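Local coordinates for protein hydrolase, alpha/beta hydrolase FOLD family (Staphylococcus aureus, PDB 2XMZ) that probably catalyses the elimination of pyruvate that yields 2-succinyl-6-hydroxy-2,4-cyclohexadiene-1-carboxylate, a step of menaquinone biosynthesis, at residues F21-G24 with D28-T31; P118-E123 with L127-V132; A137-I142 with E146-D151; Q159-L164 with H170-Q175. All blocks are in the same frame, centred on the assembly; numbering follows the deposited sequence.

Contact 1: F21-G24 with D28-T31; sequences FLHG and DSRT
The flat imidazole of His23 lies against the backbone of Asp28, and this CH-pi contact is the centre of the packing. Asp28 CA sits over one ring face, 3.6 Å from the centroid of the His23 ring and 15° off its normal, displaced toward the rim. At the root of the side chain, His23 CB reaches Asp28 O at 3.4 Å, and the methyl CG2 of Thr31 approaches His23 CB at 4.0 Å. With chi1 at 58°, His23 CG stands between its own backbone N and carbonyl carbon, which folds the ring back over the chain that follows.

Two hydrogen bonds fix the rotation of that ring. ND1 of His23 donates in the ring plane to Gly24 O, 2.8 Å away and nearly straight, while NE2 bonds to Leu50 N. The pair belongs to the turn that leaves strand 17-22 of the central sheet in this alpha/beta-hydrolase fold; the loop after this strand commonly borders the active site in the family, and His23 lies near the probable nucleophile elbow.

Polar links hold the segment 28-31 in shape. Asp28 OD2 accepts Arg30 N through its anti lone pair, an Asx turn, and Arg30 NE through its syn one. The guanidinium grips the carboxylate side-on, its NH2 meeting Asp28 OD1 at 2.7 Å in a salt bridge. A water bridges the segments, donating to Phe21 O (2.9 Å) and to Ser29 OG, which also bonds to Asp49 OD1; Thr31 OG1 pairs with His248 NE2.

Contact 2: P118-E123 with L127-V132; sequences PGIKEE and LERRLV
Glu123 O accepts the backbone N-H of Leu127 at 2.9 Å, an i to i+4 bond in the first turn of helix 123-143, whose first residue, Glu123, is the last of segment 118-123. Glu122 occupies the N-cap position of this helix, so the contact is the loop-to-helix entry that follows strand 110-114 in the alpha/beta-hydrolase fold; in this family the helices inserted after that strand commonly form a cap over the active site.

Before the turn begins, Ile120 points its side chain back at the helix. Its CD1 methyl touches the aliphatic root of Arg129, and the two side chains cross at about a right angle. The arginine starts with CG anti to its backbone nitrogen (chi1 175°) and then bends at chi2, which leaves CB and CG for the methyl while NE goes on to a salt bridge with Asp133. On the loop side, Gly119 O bonds to Trp200 NE1, and Ile120 O to Gln126 NE2. Farther round the helix the Arg130 guanidinium lays one face over Leu127 CA and uses NH2 to bond Gly194 O. Ile120 CD1 comes to 3.7 Å from Arg129 CB and 3.9 Å from Arg129 CG.

Contact 3: A137-I142 with E146-D151; sequences AKVLDI and ELFVND
Phe148 swings its CG anti to the backbone nitrogen (chi1 -174°), which carries the ring out from helix 145-152, and Leu140 meets it with CG anti to its own carbonyl carbon (chi1 -80°), bringing both methyls to the ring. The leucine lies over one face. Its CG stands 3.9 Å from the centroid of the Phe148 ring, 21° off the normal, a CH-pi contact displaced toward the rim. CD2 of Leu140 presses on the root of the ring, 3.5 Å from Phe148 CG, whereas CD1 sits above the middle of the ring, slightly toward its CE1-CZ side, 4.0 Å from Phe148 CZ. Val139 comes in differently, at the ring edge, where its CG1 lies 4.4 Å from Phe148 CD1.

The pair packs the corner where helix 123-143 gives way to helix 145-152, with the backbones nearest at Leu140 and Phe148. Helix 181-191 packs on Ala137, and Asp141 forms a salt bridge with Arg189. Phe148 also meets the ring of Trp152 and touches Phe25 and Leu26.

Across the segments the side-chain contacts are all apolar: Phe148 and Leu140 are both buried, so the two helices are joined here by dispersion and hydrophobic burial, without charge pairing.

Contact 4: Q159-L164 with H170-Q175; sequences QSQLEL and HQIRQQ
The 3-10 segment 159-163 and the helix 170-175 run well apart, Gln161 CA and Ile172 CA being 9.4 Å from each other, so side chains alone bridge them. They belong to the run of chain that leads from helix 145-152 into helix 166-177, part of the helical insertion between strands 110-114 and 210-215 of the alpha/beta-hydrolase fold.

Ile172 supplies the bridge. Its CG1 branch is anti to the carbonyl carbon (chi1 -69°), and the CD1 methyl at its end meets both partners. Gln161 extends beyond CG and brings its terminal amide to this methyl, while CG2 of the same isoleucine approaches OE1 of Gln161 at 3.9 Å. This is van der Waals packing of an amide on methyls. Leu164, crossing Ile172 at about a right angle, meets it methyl to methyl.

Helix 247-250 packs here: Val249 touches Ile172 and Leu164, Glu250 touches Gln161, and Glu250 OE2 is hydrogen-bonded to Ser160 OG. Leu164 O bonds to Gln169 NE2 at the start of the helix. Closest of the side-chain approaches is Ile172 CD1 to Gln161 OE1, 3.7 Å, with Leu164 CD1 at 4.2 Å from the same Ile172 CD1.

Overall arrangement
The four contacts follow one another along the chain, none enclosing another. Contact 1 lies at the end of strand 17-22, its centre about 7 Å from the chain centre; contacts 2, 3 and 4 lie 17 to 21 Å out, in the helical insertion after strand 110-114. Helix 123-143 is shared by contacts 2 and 3, whose centres are about 21 Å apart. Contact 3 touches contact 4 where Asn150 OD1 meets Arg173 NH2 (2.8 Å), and contact 4 touches contact 1 where Gln175 packs against Arg30 and Thr31. Helix 166-177 thus ties the insertion to the loop beside the central sheet. His23 lies near the probable nucleophile elbow, Arg129 and Gln161 near the probable Ser91-His245-Asp218 triad, without touching them.

Contact 1: F21-G24 with D28-T31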
loop_
_atom_site.group_PDB
_atom_site.type_symbol
_atom_site.label_atom_id
_atom_site.label_comp_id
_atom_site.label_asym_id
_atom_site.label_seq_id
_atom_site.Cartn_x
_atom_site.Cartn_y
_atom_site.Cartn_z
ATOM N N PHE A 21 0.754 6.279 5.990
ATOM C CA PHE A 21 1.136 4.962 5.470
ATOM C C PHE A 21 -0.063 4.060 5.253
ATOM O O PHE A 21 -0.863 3.829 6.184
ATOM C CB PHE A 21 2.068 4.231 6.439
ATOM C CG PHE A 21 3.465 4.747 6.441
ATOM C CD1 PHE A 21 4.390 4.275 5.526
ATOM C CD2 PHE A 21 3.866 5.686 7.386
ATOM C CE1 PHE A 21 5.701 4.748 5.525
ATOM C CE2 PHE A 21 5.186 6.139 7.425
ATOM C CZ PHE A 21 6.100 5.686 6.482
ATOM N N LEU A 22 -0.141 3.512 4.046
ATOM C CA LEU A 22 -1.087 2.436 3.710
ATOM C C LEU A 22 -0.350 1.125 3.451
ATOM O O LEU A 22 0.631 1.090 2.715
ATOM C CB LEU A 22 -1.948 2.812 2.476
ATOM C CG LEU A 22 -2.704 4.147 2.518
ATOM C CD1 LEU A 22 -3.538 4.356 1.226
ATOM C CD2 LEU A 22 -3.591 4.235 3.768
ATOM N N HIS A 23 -0.832 0.048 4.071
ATOM C CA HIS A 23 -0.184 -1.260 4.013
ATOM C C HIS A 23 -0.703 -2.063 2.811
ATOM O O HIS A 23 -1.547 -1.586 2.049
ATOM C CB HIS A 23 -0.519 -2.032 5.297
ATOM C CG HIS A 23 -1.997 -2.190 5.499
ATOM N ND1 HIS A 23 -2.708 -3.233 4.952
ATOM C CD2 HIS A 23 -2.904 -1.398 6.118
ATOM C CE1 HIS A 23 -3.991 -3.087 5.240
ATOM N NE2 HIS A 23 -4.137 -1.979 5.945
ATOM N N GLY A 24 -0.228 -3.302 2.681
ATOM C CA GLY A 24 -0.630 -4.189 1.595
ATOM C C GLY A 24 -1.621 -5.264 2.057
ATOM O O GLY A 24 -1.973 -5.335 3.243
ATOM N N ASP A 28 -1.176 -5.386 7.766
ATOM C CA ASP A 28 -1.797 -4.202 8.300
ATOM C C ASP A 28 -0.694 -3.218 8.653
ATOM O O ASP A 28 0.487 -3.411 8.292
ATOM C CB ASP A 28 -2.736 -4.520 9.500
ATOM C CG ASP A 28 -2.064 -5.317 10.596
ATOM O OD1 ASP A 28 -2.575 -6.405 10.957
ATOM O OD2 ASP A 28 -1.036 -4.874 11.136
ATOM N N SER A 29 -1.081 -2.197 9.403
ATOM C CA SER A 29 -0.173 -1.114 9.759
ATOM C C SER A 29 1.056 -1.559 10.540
ATOM O O SER A 29 2.057 -0.841 10.560
ATOM C CB SER A 29 -0.922 -0.065 10.543
ATOM O OG SER A 29 -1.824 0.597 9.661
ATOM N N ARG A 30 0.980 -2.722 11.190
ATOM C CA ARG A 30 2.127 -3.222 11.921
ATOM C C ARG A 30 3.369 -3.405 11.044
ATOM O O ARG A 30 4.468 -3.417 11.579
ATOM C CB ARG A 30 1.827 -4.544 12.631
ATOM C CG ARG A 30 1.003 -4.409 13.902
ATOM C CD ARG A 30 0.601 -5.790 14.375
ATOM N NE ARG A 30 -0.200 -6.484 13.370
ATOM C CZ ARG A 30 -0.560 -7.760 13.441
ATOM N NH1 ARG A 30 -0.171 -8.507 14.467
ATOM N NH2 ARG A 30 -1.289 -8.286 12.459
ATOM N N THR A 31 3.193 -3.588 9.735
ATOM C CA THR A 31 4.309 -3.694 8.791
ATOM C C THR A 31 5.238 -2.466 8.831
ATOM O O THR A 31 6.407 -2.564 8.446
ATOM C CB THR A 31 3.826 -3.953 7.332
ATOM O OG1 THR A 31 4.943 -4.279 6.503
ATOM C CG2 THR A 31 3.107 -2.725 6.744
HETATM O O HOH W 1 -0.753 1.090 7.098
#

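Contact 2: P118-E123 with L127-V132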
loop_
_atom_site.group_PDB
_atom_site.type_symbol
_atom_site.label_atom_id
_atom_site.label_comp_id
_atom_site.label_asym_id
_atom_site.label_seq_id
_atom_site.Cartn_x
_atom_site.Cartn_y
_atom_site.Cartn_z
ATOM N N PRO A 118 -1.387 0.843 -11.112
ATOM C CA PRO A 118 -2.609 1.596 -11.282
ATOM C C PRO A 118 -3.738 0.698 -11.790
ATOM O O PRO A 118 -4.735 1.189 -12.306
ATOM C CB PRO A 118 -2.228 2.661 -12.338
ATOM C CG PRO A 118 -0.825 2.397 -12.702
ATOM C CD PRO A 118 -0.516 0.996 -12.284
ATOM N N GLY A 119 -3.568 -0.610 -11.622
ATOM C CA GLY A 119 -4.547 -1.582 -12.032
ATOM C C GLY A 119 -4.216 -2.147 -13.390
ATOM O O GLY A 119 -3.109 -1.960 -13.918
ATOM N N ILE A 120 -5.206 -2.807 -13.974
ATOM C CA ILE A 120 -4.991 -3.581 -15.171
ATOM C C ILE A 120 -5.670 -2.865 -16.334
ATOM O O ILE A 120 -6.838 -2.480 -16.238
ATOM C CB ILE A 120 -5.463 -5.048 -14.948
ATOM C CG1 ILE A 120 -4.612 -5.696 -13.850
ATOM C CG2 ILE A 120 -5.413 -5.868 -16.238
ATOM C CD1 ILE A 120 -5.105 -6.999 -13.351
ATOM N N LYS A 121 -4.904 -2.656 -17.407
ATOM C CA LYS A 121 -5.368 -1.903 -18.566
ATOM C C LYS A 121 -6.446 -2.616 -19.374
ATOM O O LYS A 121 -7.516 -2.058 -19.630
ATOM C CB LYS A 121 -4.206 -1.627 -19.516
ATOM C CG LYS A 121 -3.335 -0.460 -19.160
ATOM C CD LYS A 121 -2.742 0.050 -20.482
ATOM C CE LYS A 121 -1.394 0.654 -20.269
ATOM N NZ LYS A 121 -0.698 0.812 -21.581
ATOM N N GLU A 122 -6.163 -3.838 -19.801
ATOM C CA GLU A 122 -7.049 -4.484 -20.749
ATOM C C GLU A 122 -8.113 -5.333 -20.052
ATOM O O GLU A 122 -7.814 -6.045 -19.102
ATOM C CB GLU A 122 -6.248 -5.279 -21.784
ATOM C CG GLU A 122 -5.045 -4.509 -22.377
ATOM C CD GLU A 122 -5.409 -3.219 -23.106
ATOM O OE1 GLU A 122 -6.552 -3.080 -23.581
ATOM O OE2 GLU A 122 -4.534 -2.338 -23.216
ATOM N N GLU A 123 -9.340 -5.238 -20.558
ATOM C CA GLU A 123 -10.515 -5.916 -20.011
ATOM C C GLU A 123 -10.347 -7.401 -19.718
ATOM O O GLU A 123 -10.708 -7.862 -18.634
ATOM C CB GLU A 123 -11.722 -5.722 -20.938
ATOM C CG GLU A 123 -12.897 -4.999 -20.284
ATOM C CD GLU A 123 -12.768 -3.480 -20.319
ATOM O OE1 GLU A 123 -13.015 -2.881 -21.389
ATOM O OE2 GLU A 123 -12.443 -2.884 -19.270
ATOM N N LEU A 127 -10.543 -9.310 -16.094
ATOM C CA LEU A 127 -11.383 -10.476 -15.833
ATOM C C LEU A 127 -10.570 -11.657 -15.315
ATOM O O LEU A 127 -10.992 -12.313 -14.358
ATOM C CB LEU A 127 -12.187 -10.875 -17.076
ATOM C CG LEU A 127 -13.126 -12.089 -16.917
ATOM C CD1 LEU A 127 -14.143 -11.929 -15.751
ATOM C CD2 LEU A 127 -13.840 -12.402 -18.221
ATOM N N GLU A 128 -9.425 -11.937 -15.952
ATOM C CA GLU A 128 -8.539 -13.034 -15.533
ATOM C C GLU A 128 -8.250 -12.874 -14.034
ATOM O O GLU A 128 -8.324 -13.828 -13.263
ATOM C CB GLU A 128 -7.212 -13.000 -16.312
ATOM C CG GLU A 128 -7.191 -13.748 -17.649
ATOM C CD GLU A 128 -5.987 -13.352 -18.539
ATOM O OE1 GLU A 128 -4.998 -12.766 -18.010
ATOM O OE2 GLU A 128 -6.038 -13.625 -19.767
ATOM N N ARG A 129 -7.941 -11.648 -13.645
ATOM C CA ARG A 129 -7.564 -11.341 -12.295
ATOM C C ARG A 129 -8.738 -11.435 -11.328
ATOM O O ARG A 129 -8.577 -11.936 -10.218
ATOM C CB ARG A 129 -6.938 -9.951 -12.225
ATOM C CG ARG A 129 -6.626 -9.513 -10.845
ATOM C CD ARG A 129 -5.673 -10.490 -10.143
ATOM N NE ARG A 129 -5.232 -9.912 -8.885
ATOM C CZ ARG A 129 -4.079 -9.269 -8.742
ATOM N NH1 ARG A 129 -3.255 -9.146 -9.784
ATOM N NH2 ARG A 129 -3.754 -8.743 -7.567
ATOM N N ARG A 130 -9.902 -10.941 -11.752
ATOM C CA ARG A 130 -11.130 -11.079 -10.973
ATOM C C ARG A 130 -11.417 -12.525 -10.642
ATOM O O ARG A 130 -11.680 -12.844 -9.490
ATOM C CB ARG A 130 -12.332 -10.477 -11.696
ATOM C CG ARG A 130 -12.429 -8.967 -11.509
ATOM C CD ARG A 130 -13.849 -8.461 -11.757
ATOM N NE ARG A 130 -14.325 -8.669 -13.119
ATOM C CZ ARG A 130 -14.011 -7.907 -14.162
ATOM N NH1 ARG A 130 -14.533 -8.173 -15.356
ATOM N NH2 ARG A 130 -13.182 -6.884 -14.017
ATOM N N LEU A 131 -11.374 -13.392 -11.653
ATOM C CA LEU A 131 -11.573 -14.839 -11.450
ATOM C C LEU A 131 -10.606 -15.425 -10.413
ATOM O O LEU A 131 -11.016 -16.186 -9.536
ATOM C CB LEU A 131 -11.447 -15.607 -12.766
ATOM C CG LEU A 131 -12.518 -15.431 -13.853
ATOM C CD1 LEU A 131 -11.967 -15.811 -15.234
ATOM C CD2 LEU A 131 -13.754 -16.280 -13.572
ATOM N N VAL A 132 -9.331 -15.074 -10.519
ATOM C CA VAL A 132 -8.321 -15.589 -9.610
ATOM C C VAL A 132 -8.571 -15.084 -8.187
ATOM O O VAL A 132 -8.553 -15.866 -7.246
ATOM C CB VAL A 132 -6.902 -15.199 -10.062
ATOM C CG1 VAL A 132 -5.893 -15.504 -8.971
ATOM C CG2 VAL A 132 -6.533 -15.941 -11.335
#

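Contact 3: A137-I142 with E146-D151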
loop_
_atom_site.group_PDB
_atom_site.type_symbol
_atom_site.label_atom_id
_atom_site.label_comp_id
_atom_site.label_asym_id
_atom_site.label_seq_id
_atom_site.Cartn_x
_atom_site.Cartn_y
_atom_site.Cartn_z
ATOM N N ALA A 137 -10.683 -15.682 -2.764
ATOM C CA ALA A 137 -11.711 -15.364 -1.752
ATOM C C ALA A 137 -12.521 -16.601 -1.329
ATOM O O ALA A 137 -12.728 -16.831 -0.143
ATOM C CB ALA A 137 -12.632 -14.239 -2.233
ATOM N N LYS A 138 -12.960 -17.409 -2.294
ATOM C CA LYS A 138 -13.666 -18.652 -1.972
ATOM C C LYS A 138 -12.803 -19.581 -1.108
ATOM O O LYS A 138 -13.287 -20.127 -0.123
ATOM C CB LYS A 138 -14.152 -19.375 -3.241
ATOM C CG LYS A 138 -15.407 -18.769 -3.911
ATOM C CD LYS A 138 -15.421 -19.132 -5.399
ATOM C CE LYS A 138 -16.825 -19.457 -5.915
ATOM N NZ LYS A 138 -17.465 -18.256 -6.499
ATOM N N VAL A 139 -11.527 -19.725 -1.460
ATOM C CA VAL A 139 -10.578 -20.545 -0.689
ATOM C C VAL A 139 -10.463 -20.040 0.759
ATOM O O VAL A 139 -10.361 -20.826 1.699
ATOM C CB VAL A 139 -9.169 -20.561 -1.340
ATOM C CG1 VAL A 139 -8.174 -21.316 -0.454
ATOM C CG2 VAL A 139 -9.214 -21.197 -2.739
ATOM N N LEU A 140 -10.484 -18.719 0.926
ATOM C CA LEU A 140 -10.408 -18.115 2.255
ATOM C C LEU A 140 -11.659 -18.414 3.087
ATOM O O LEU A 140 -11.545 -18.962 4.173
ATOM C CB LEU A 140 -10.143 -16.607 2.155
ATOM C CG LEU A 140 -8.675 -16.217 1.903
ATOM C CD1 LEU A 140 -8.557 -14.823 1.230
ATOM C CD2 LEU A 140 -7.901 -16.251 3.226
ATOM N N ASP A 141 -12.840 -18.062 2.567
ATOM C CA ASP A 141 -14.129 -18.323 3.230
ATOM C C ASP A 141 -14.304 -19.782 3.675
ATOM O O ASP A 141 -15.030 -20.063 4.641
ATOM C CB ASP A 141 -15.287 -17.976 2.285
ATOM C CG ASP A 141 -15.741 -16.525 2.384
ATOM O OD1 ASP A 141 -15.251 -15.768 3.263
ATOM O OD2 ASP A 141 -16.616 -16.148 1.560
ATOM N N ILE A 142 -13.649 -20.696 2.960
ATOM C CA ILE A 142 -13.832 -22.146 3.140
ATOM C C ILE A 142 -12.670 -22.835 3.879
ATOM O O ILE A 142 -12.898 -23.500 4.892
ATOM C CB ILE A 142 -14.127 -22.862 1.775
ATOM C CG1 ILE A 142 -15.452 -22.349 1.183
ATOM C CG2 ILE A 142 -14.156 -24.395 1.945
ATOM C CD1 ILE A 142 -15.747 -22.814 -0.247
ATOM N N GLU A 146 -4.791 -20.112 7.690
ATOM C CA GLU A 146 -3.511 -20.805 7.720
ATOM C C GLU A 146 -3.150 -21.436 6.371
ATOM O O GLU A 146 -2.049 -21.229 5.863
ATOM C CB GLU A 146 -3.451 -21.837 8.861
ATOM C CG GLU A 146 -2.050 -22.428 9.077
ATOM C CD GLU A 146 -1.935 -23.247 10.352
ATOM O OE1 GLU A 146 -2.740 -23.020 11.281
ATOM O OE2 GLU A 146 -1.048 -24.122 10.426
ATOM N N LEU A 147 -4.088 -22.174 5.783
ATOM C CA LEU A 147 -3.838 -22.863 4.518
ATOM C C LEU A 147 -3.615 -21.846 3.388
ATOM O O LEU A 147 -2.740 -22.020 2.542
ATOM C CB LEU A 147 -4.969 -23.856 4.203
ATOM C CG LEU A 147 -5.132 -25.051 5.181
ATOM C CD1 LEU A 147 -6.462 -25.772 4.979
ATOM C CD2 LEU A 147 -3.969 -26.063 5.162
ATOM N N PHE A 148 -4.384 -20.764 3.408
ATOM C CA PHE A 148 -4.187 -19.687 2.436
ATOM C C PHE A 148 -2.792 -19.086 2.510
ATOM O O PHE A 148 -2.127 -18.925 1.479
ATOM C CB PHE A 148 -5.254 -18.600 2.589
ATOM C CG PHE A 148 -5.177 -17.553 1.532
ATOM C CD1 PHE A 148 -5.799 -17.744 0.295
ATOM C CD2 PHE A 148 -4.451 -16.384 1.753
ATOM C CE1 PHE A 148 -5.709 -16.786 -0.692
ATOM C CE2 PHE A 148 -4.358 -15.415 0.763
ATOM C CZ PHE A 148 -4.995 -15.619 -0.462
ATOM N N VAL A 149 -2.355 -18.751 3.727
ATOM C CA VAL A 149 -1.031 -18.158 3.966
ATOM C C VAL A 149 0.082 -19.124 3.535
ATOM O O VAL A 149 1.069 -18.705 2.934
ATOM C CB VAL A 149 -0.846 -17.726 5.451
ATOM C CG1 VAL A 149 0.589 -17.288 5.734
ATOM C CG2 VAL A 149 -1.790 -16.573 5.804
ATOM N N ASN A 150 -0.090 -20.416 3.823
ATOM C CA ASN A 150 0.871 -21.417 3.375
ATOM C C ASN A 150 1.099 -21.358 1.856
ATOM O O ASN A 150 2.250 -21.344 1.391
ATOM C CB ASN A 150 0.454 -22.815 3.847
ATOM C CG ASN A 150 0.601 -22.986 5.352
ATOM O OD1 ASN A 150 1.262 -22.188 6.026
ATOM N ND2 ASN A 150 -0.005 -24.036 5.884
ATOM N N ASP A 151 0.002 -21.272 1.097
ATOM C CA ASP A 151 0.063 -21.155 -0.360
ATOM C C ASP A 151 0.566 -19.763 -0.794
ATOM O O ASP A 151 1.364 -19.661 -1.722
ATOM C CB ASP A 151 -1.305 -21.449 -0.992
ATOM C CG ASP A 151 -1.687 -22.923 -0.940
ATOM O OD1 ASP A 151 -0.948 -23.754 -0.355
ATOM O OD2 ASP A 151 -2.751 -23.258 -1.506
#

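Contact 4: Q159-L164 with H170-Q175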
loop_
_atom_site.group_PDB
_atom_site.type_symbol
_atom_site.label_atom_id
_atom_site.label_comp_id
_atom_site.label_asym_id
_atom_site.label_seq_id
_atom_site.Cartn_x
_atom_site.Cartn_y
_atom_site.Cartn_z
ATOM N N GLN A 159 9.203 -14.890 -3.605
ATOM C CA GLN A 159 10.350 -15.793 -3.530
ATOM C C GLN A 159 11.535 -15.180 -2.767
ATOM O O GLN A 159 12.203 -15.863 -1.988
ATOM C CB GLN A 159 10.769 -16.238 -4.938
ATOM C CG GLN A 159 11.829 -17.295 -4.963
ATOM C CD GLN A 159 12.126 -17.798 -6.361
ATOM O OE1 GLN A 159 12.854 -18.785 -6.533
ATOM N NE2 GLN A 159 11.562 -17.132 -7.371
ATOM N N SER A 160 11.770 -13.884 -2.972
ATOM C CA SER A 160 12.880 -13.184 -2.329
ATOM C C SER A 160 12.766 -13.191 -0.796
ATOM O O SER A 160 13.773 -13.079 -0.105
ATOM C CB SER A 160 12.974 -11.743 -2.826
ATOM O OG SER A 160 11.877 -10.997 -2.323
ATOM N N GLN A 161 11.555 -13.350 -0.274
ATOM C CA GLN A 161 11.374 -13.408 1.187
ATOM C C GLN A 161 11.966 -14.658 1.831
ATOM O O GLN A 161 12.312 -14.639 3.013
ATOM C CB GLN A 161 9.900 -13.275 1.571
ATOM C CG GLN A 161 9.318 -11.906 1.231
ATOM C CD GLN A 161 7.927 -11.697 1.773
ATOM O OE1 GLN A 161 7.362 -12.571 2.459
ATOM N NE2 GLN A 161 7.357 -10.521 1.487
ATOM N N LEU A 162 12.083 -15.740 1.056
ATOM C CA LEU A 162 12.593 -17.017 1.573
ATOM C C LEU A 162 14.045 -16.875 2.031
ATOM O O LEU A 162 14.587 -17.738 2.735
ATOM C CB LEU A 162 12.473 -18.121 0.517
ATOM C CG LEU A 162 11.071 -18.422 -0.015
ATOM C CD1 LEU A 162 11.175 -19.119 -1.370
ATOM C CD2 LEU A 162 10.240 -19.256 0.978
ATOM N N GLU A 163 14.641 -15.756 1.639
ATOM C CA GLU A 163 16.008 -15.421 1.981
ATOM C C GLU A 163 16.128 -14.502 3.211
ATOM O O GLU A 163 17.236 -14.233 3.679
ATOM C CB GLU A 163 16.695 -14.779 0.765
ATOM C CG GLU A 163 17.107 -15.784 -0.313
ATOM C CD GLU A 163 18.292 -16.621 0.112
ATOM O OE1 GLU A 163 18.117 -17.581 0.907
ATOM O OE2 GLU A 163 19.413 -16.317 -0.351
ATOM N N LEU A 164 14.999 -14.028 3.728
ATOM C CA LEU A 164 15.000 -13.106 4.868
ATOM C C LEU A 164 15.390 -13.794 6.170
ATOM O O LEU A 164 15.317 -15.023 6.257
ATOM C CB LEU A 164 13.635 -12.417 5.007
ATOM C CG LEU A 164 13.376 -11.383 3.910
ATOM C CD1 LEU A 164 11.946 -10.888 3.934
ATOM C CD2 LEU A 164 14.386 -10.219 3.946
ATOM N N HIS A 170 8.950 -14.960 10.260
ATOM C CA HIS A 170 7.997 -15.120 11.367
ATOM C C HIS A 170 7.016 -13.947 11.503
ATOM O O HIS A 170 5.800 -14.170 11.537
ATOM C CB HIS A 170 8.747 -15.344 12.690
ATOM C CG HIS A 170 7.863 -15.400 13.901
ATOM N ND1 HIS A 170 7.244 -16.559 14.320
ATOM C CD2 HIS A 170 7.530 -14.449 14.810
ATOM C CE1 HIS A 170 6.549 -16.316 15.417
ATOM N NE2 HIS A 170 6.710 -15.044 15.738
ATOM N N GLN A 171 7.538 -12.714 11.578
ATOM C CA GLN A 171 6.706 -11.511 11.728
ATOM C C GLN A 171 5.693 -11.365 10.588
ATOM O O GLN A 171 4.518 -11.100 10.831
ATOM C CB GLN A 171 7.565 -10.244 11.784
ATOM C CG GLN A 171 8.288 -9.999 13.099
ATOM C CD GLN A 171 9.275 -8.831 13.010
ATOM O OE1 GLN A 171 10.232 -8.863 12.218
ATOM N NE2 GLN A 171 9.051 -7.798 13.827
ATOM N N ILE A 172 6.178 -11.513 9.356
ATOM C CA ILE A 172 5.328 -11.510 8.167
ATOM C C ILE A 172 4.231 -12.585 8.263
ATOM O O ILE A 172 3.049 -12.275 8.061
ATOM C CB ILE A 172 6.152 -11.692 6.867
ATOM C CG1 ILE A 172 7.003 -10.446 6.601
ATOM C CG2 ILE A 172 5.228 -11.925 5.677
ATOM C CD1 ILE A 172 8.080 -10.647 5.556
ATOM N N ARG A 173 4.634 -13.827 8.574
ATOM C CA ARG A 173 3.704 -14.961 8.690
ATOM C C ARG A 173 2.634 -14.724 9.760
ATOM O O ARG A 173 1.462 -15.034 9.555
ATOM C CB ARG A 173 4.453 -16.280 8.976
ATOM C CG ARG A 173 3.536 -17.496 8.981
ATOM C CD ARG A 173 4.268 -18.809 9.166
ATOM N NE ARG A 173 3.326 -19.906 9.378
ATOM C CZ ARG A 173 2.614 -20.498 8.420
ATOM N NH1 ARG A 173 1.783 -21.477 8.742
ATOM N NH2 ARG A 173 2.724 -20.122 7.142
ATOM N N GLN A 174 3.055 -14.171 10.894
ATOM C CA GLN A 174 2.155 -13.868 11.992
ATOM C C GLN A 174 1.143 -12.801 11.601
ATOM O O GLN A 174 -0.048 -12.929 11.924
ATOM C CB GLN A 174 2.962 -13.454 13.245
ATOM C CG GLN A 174 2.149 -12.855 14.391
ATOM C CD GLN A 174 1.765 -11.402 14.165
ATOM O OE1 GLN A 174 0.647 -10.988 14.484
ATOM N NE2 GLN A 174 2.686 -10.621 13.592
ATOM N N GLN A 175 1.620 -11.758 10.914
ATOM C CA GLN A 175 0.779 -10.661 10.462
ATOM C C GLN A 175 -0.292 -11.167 9.498
ATOM O O GLN A 175 -1.451 -10.735 9.562
ATOM C CB GLN A 175 1.617 -9.566 9.810
ATOM C CG GLN A 175 2.233 -8.542 10.789
ATOM C CD GLN A 175 3.379 -7.731 10.186
ATOM O OE1 GLN A 175 3.561 -7.691 8.962
ATOM N NE2 GLN A 175 4.156 -7.078 11.048
#